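Local structure of deoxy-D-mannose-octulosonate 8-phosphate phosphatase (Haemophilus influenzae Rd, 1K1E) at residues 37-49 and 168-180. The protein hydrolyses 3-deoxy-D-manno-octulosonate 8-phosphate to 3-deoxy-D-manno-octulosonate and inorganic phosphate, a metal-dependent step of lipopolysaccharide biosynthesis. Sequence-based numbering, arbitrary orientation.
Sequences HVRDGLGIKMLMD and AQGFLKSVKSMGQ. With SO4 (sulfate ion), chain P.
The C-terminal tail of this HAD-clan phosphatase folds back along helix 38-49, whose N-terminal turn and Lys-45 belong, by similarity, to the substrate-binding site. Gln-180 lays its amide over that turn: NE2 makes a weak hydrogen bond to Val-38 O (3.4 Å), while OE1 lies 3.6 Å from Gly-41 CA and accepts a stronger one from Arg-68. With no side chain, Gly-41 lets the amide come this close. Lys-45 folds back on itself, packing its methylenes on the tail (CE to Gly-179 O 3.3 Å), while its ammonium NZ hydrogen-bonds to Leu-72 O. A water donates to both Lys-45 O and Ser-177 O. Met-178 threads its flexible thioether through the apolar middle: SD meets Met-46 CG at 3.7 Å, CE meets Asp-49 CB at 3.5 Å. Met-46 CE and Leu-42 CD1 approach the Phe-171 ring edge. Chi1 of 175° carries the Asp-49 carboxylate to Ser-174, whose OG donates to Asp-49 OD1 (2.8 Å, syn side, 33° out of plane). Only Phe-171 and Ser-174 reach across from helix 168-174, inclined 73° to helix 38-49. Helix 147-158 covers Leu-42 and Met-46; strand 30-37 leads through N-cap His-37 to Arg-39, salt-bridged to cobalt ligand Asp-107 of a second subunit.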
# COMPACT_ATOMS: atom_id res chain seq x y z
N HIS A 37 -10.78 -0.75 5.34
CA HIS A 37 -9.97 -0.22 6.43
C HIS A 37 -10.70 -0.48 7.72
O HIS A 37 -11.91 -0.18 7.84
CB HIS A 37 -9.69 1.27 6.21
CG HIS A 37 -8.72 1.82 7.19
ND1 HIS A 37 -7.43 2.18 6.86
CD2 HIS A 37 -8.84 2.03 8.53
CE1 HIS A 37 -6.79 2.60 7.96
NE2 HIS A 37 -7.63 2.52 8.98
N VAL A 38 -9.97 -1.00 8.70
CA VAL A 38 -10.61 -1.37 9.96
C VAL A 38 -11.28 -0.19 10.69
O VAL A 38 -12.34 -0.38 11.28
CB VAL A 38 -9.59 -2.03 10.87
CG1 VAL A 38 -8.54 -0.98 11.34
CG2 VAL A 38 -10.29 -2.74 12.02
N ARG A 39 -10.66 1.01 10.67
CA ARG A 39 -11.30 2.09 11.41
C ARG A 39 -12.58 2.61 10.71
O ARG A 39 -13.48 3.17 11.36
CB ARG A 39 -10.33 3.20 11.70
CG ARG A 39 -9.03 2.68 12.43
CD ARG A 39 -8.18 3.79 13.12
NE ARG A 39 -7.45 4.56 12.11
CZ ARG A 39 -6.26 4.20 11.62
NH1 ARG A 39 -5.63 3.09 12.00
NH2 ARG A 39 -5.69 4.98 10.73
N ASP A 40 -12.67 2.47 9.38
CA ASP A 40 -13.93 2.79 8.71
C ASP A 40 -15.06 1.82 9.24
O ASP A 40 -16.22 2.22 9.45
CB ASP A 40 -13.83 2.54 7.21
CG ASP A 40 -13.01 3.64 6.47
OD1 ASP A 40 -12.91 4.74 7.00
OD2 ASP A 40 -12.53 3.41 5.34
N GLY A 41 -14.71 0.55 9.33
CA GLY A 41 -15.69 -0.41 9.77
C GLY A 41 -16.15 -0.05 11.16
O GLY A 41 -17.32 -0.20 11.45
N LEU A 42 -15.28 0.40 12.04
CA LEU A 42 -15.77 0.79 13.34
C LEU A 42 -16.64 2.06 13.26
O LEU A 42 -17.62 2.20 13.99
CB LEU A 42 -14.60 1.03 14.30
CG LEU A 42 -15.01 1.43 15.71
CD1 LEU A 42 -15.88 0.30 16.26
CD2 LEU A 42 -13.81 1.66 16.59
N GLY A 43 -16.29 2.98 12.36
CA GLY A 43 -17.09 4.18 12.20
C GLY A 43 -18.50 3.80 11.73
O GLY A 43 -19.51 4.45 12.13
N ILE A 44 -18.58 2.82 10.83
CA ILE A 44 -19.85 2.37 10.29
C ILE A 44 -20.69 1.82 11.44
O ILE A 44 -21.87 2.16 11.56
CB ILE A 44 -19.58 1.31 9.22
CG1 ILE A 44 -19.20 2.01 7.91
CG2 ILE A 44 -20.80 0.46 8.97
CD1 ILE A 44 -18.50 1.06 6.92
N LYS A 45 -20.08 1.01 12.31
CA LYS A 45 -20.86 0.45 13.43
C LYS A 45 -21.30 1.57 14.37
O LYS A 45 -22.38 1.49 14.97
CB LYS A 45 -20.06 -0.56 14.26
CG LYS A 45 -19.44 -1.69 13.45
CD LYS A 45 -20.51 -2.39 12.60
CE LYS A 45 -21.62 -3.06 13.45
NZ LYS A 45 -22.77 -3.53 12.58
N MET A 46 -20.41 2.56 14.57
CA MET A 46 -20.74 3.65 15.48
C MET A 46 -21.94 4.38 14.94
O MET A 46 -22.83 4.78 15.68
CB MET A 46 -19.54 4.59 15.65
CG MET A 46 -18.50 3.97 16.50
SD MET A 46 -16.99 4.90 16.46
CE MET A 46 -16.15 4.24 18.06
N LEU A 47 -21.97 4.57 13.63
CA LEU A 47 -23.11 5.26 13.09
C LEU A 47 -24.41 4.53 13.33
O LEU A 47 -25.37 5.11 13.82
CB LEU A 47 -22.98 5.51 11.57
CG LEU A 47 -21.88 6.50 11.12
CD1 LEU A 47 -21.86 6.64 9.59
CD2 LEU A 47 -22.15 7.91 11.72
N MET A 48 -24.42 3.26 12.98
CA MET A 48 -25.63 2.46 13.12
C MET A 48 -26.09 2.47 14.57
O MET A 48 -27.29 2.56 14.87
CB MET A 48 -25.29 1.08 12.59
CG MET A 48 -24.90 1.10 11.11
SD MET A 48 -24.54 -0.52 10.30
CE MET A 48 -24.24 -1.40 11.60
N ASP A 49 -25.13 2.36 15.49
CA ASP A 49 -25.42 2.37 16.93
C ASP A 49 -26.05 3.71 17.38
O ASP A 49 -26.86 3.72 18.32
CB ASP A 49 -24.13 2.07 17.70
CG ASP A 49 -24.28 2.17 19.22
OD1 ASP A 49 -23.80 3.16 19.85
OD2 ASP A 49 -24.88 1.23 19.80
N ALA A 168 -13.19 6.02 26.80
CA ALA A 168 -13.21 4.58 27.14
C ALA A 168 -14.60 4.21 27.65
O ALA A 168 -15.16 3.21 27.26
CB ALA A 168 -12.16 4.25 28.21
N GLN A 169 -15.15 5.04 28.55
CA GLN A 169 -16.48 4.79 29.14
C GLN A 169 -17.57 4.85 28.08
O GLN A 169 -18.49 4.02 28.06
CB GLN A 169 -16.79 5.83 30.21
CG GLN A 169 -18.11 5.58 30.89
CD GLN A 169 -18.51 6.74 31.78
OE1 GLN A 169 -17.70 7.63 32.08
NE2 GLN A 169 -19.77 6.75 32.21
N GLY A 170 -17.49 5.83 27.20
CA GLY A 170 -18.50 5.92 26.16
C GLY A 170 -18.44 4.74 25.20
O GLY A 170 -19.47 4.26 24.71
N PHE A 171 -17.22 4.30 24.89
CA PHE A 171 -17.06 3.20 23.96
C PHE A 171 -17.63 1.92 24.55
O PHE A 171 -18.35 1.16 23.87
CB PHE A 171 -15.58 2.99 23.62
CG PHE A 171 -15.35 1.86 22.67
CD1 PHE A 171 -15.57 2.01 21.31
CD2 PHE A 171 -15.02 0.59 23.15
CE1 PHE A 171 -15.48 0.89 20.45
CE2 PHE A 171 -14.92 -0.50 22.31
CZ PHE A 171 -15.15 -0.37 20.96
N LEU A 172 -17.27 1.68 25.81
CA LEU A 172 -17.72 0.48 26.49
C LEU A 172 -19.24 0.41 26.58
O LEU A 172 -19.80 -0.65 26.46
CB LEU A 172 -17.04 0.34 27.86
CG LEU A 172 -15.53 0.03 27.72
CD1 LEU A 172 -14.85 0.13 29.09
CD2 LEU A 172 -15.30 -1.38 27.09
N LYS A 173 -19.91 1.53 26.74
CA LYS A 173 -21.37 1.50 26.79
C LYS A 173 -21.97 0.90 25.50
O LYS A 173 -23.06 0.30 25.53
CB LYS A 173 -21.89 2.91 26.97
CG LYS A 173 -21.46 3.57 28.27
CD LYS A 173 -22.40 4.73 28.56
CE LYS A 173 -22.60 4.98 30.02
NZ LYS A 173 -21.95 6.27 30.34
N SER A 174 -21.22 1.02 24.39
CA SER A 174 -21.72 0.56 23.09
C SER A 174 -21.00 -0.64 22.48
O SER A 174 -21.40 -1.10 21.40
CB SER A 174 -21.66 1.69 22.06
OG SER A 174 -22.61 2.72 22.32
N VAL A 175 -19.99 -1.17 23.16
CA VAL A 175 -19.17 -2.27 22.63
C VAL A 175 -19.95 -3.47 22.09
O VAL A 175 -19.54 -4.06 21.07
CB VAL A 175 -18.15 -2.74 23.69
CG1 VAL A 175 -18.86 -3.47 24.82
CG2 VAL A 175 -17.07 -3.59 23.00
N LYS A 176 -21.06 -3.84 22.73
CA LYS A 176 -21.82 -5.00 22.23
C LYS A 176 -22.16 -4.86 20.73
O LYS A 176 -22.37 -5.86 20.01
CB LYS A 176 -23.13 -5.20 23.04
N SER A 177 -22.16 -3.61 20.24
CA SER A 177 -22.50 -3.35 18.83
C SER A 177 -21.36 -2.95 17.91
O SER A 177 -21.59 -2.63 16.75
CB SER A 177 -23.60 -2.29 18.81
OG SER A 177 -24.63 -2.70 19.69
N MET A 178 -20.13 -2.99 18.41
CA MET A 178 -18.97 -2.55 17.63
C MET A 178 -18.15 -3.62 16.86
O MET A 178 -17.03 -3.35 16.42
CB MET A 178 -18.03 -1.76 18.56
CG MET A 178 -18.68 -0.57 19.27
SD MET A 178 -19.17 0.75 18.14
CE MET A 178 -20.99 0.63 18.24
N GLY A 179 -18.71 -4.82 16.69
CA GLY A 179 -17.95 -5.84 15.96
C GLY A 179 -18.10 -5.66 14.45
O GLY A 179 -19.07 -5.05 14.02
N GLN A 180 -17.15 -6.14 13.65
CA GLN A 180 -17.32 -6.05 12.18
C GLN A 180 -17.04 -7.38 11.52
O GLN A 180 -16.71 -7.33 10.31
CB GLN A 180 -16.42 -4.99 11.54
CG GLN A 180 -14.93 -5.21 11.66
CD GLN A 180 -14.23 -3.89 11.44
OE1 GLN A 180 -13.97 -3.51 10.29
NE2 GLN A 180 -13.97 -3.15 12.53
OXT GLN A 180 -17.17 -8.43 12.21
S SO4 P . -13.04 8.09 30.12
O1 SO4 P . -12.63 8.77 28.87
O2 SO4 P . -13.72 9.07 31.05
O3 SO4 P . -11.79 7.57 30.72
O4 SO4 P . -14.00 6.99 29.83
O HOH W 1 -23.64 -0.84 15.47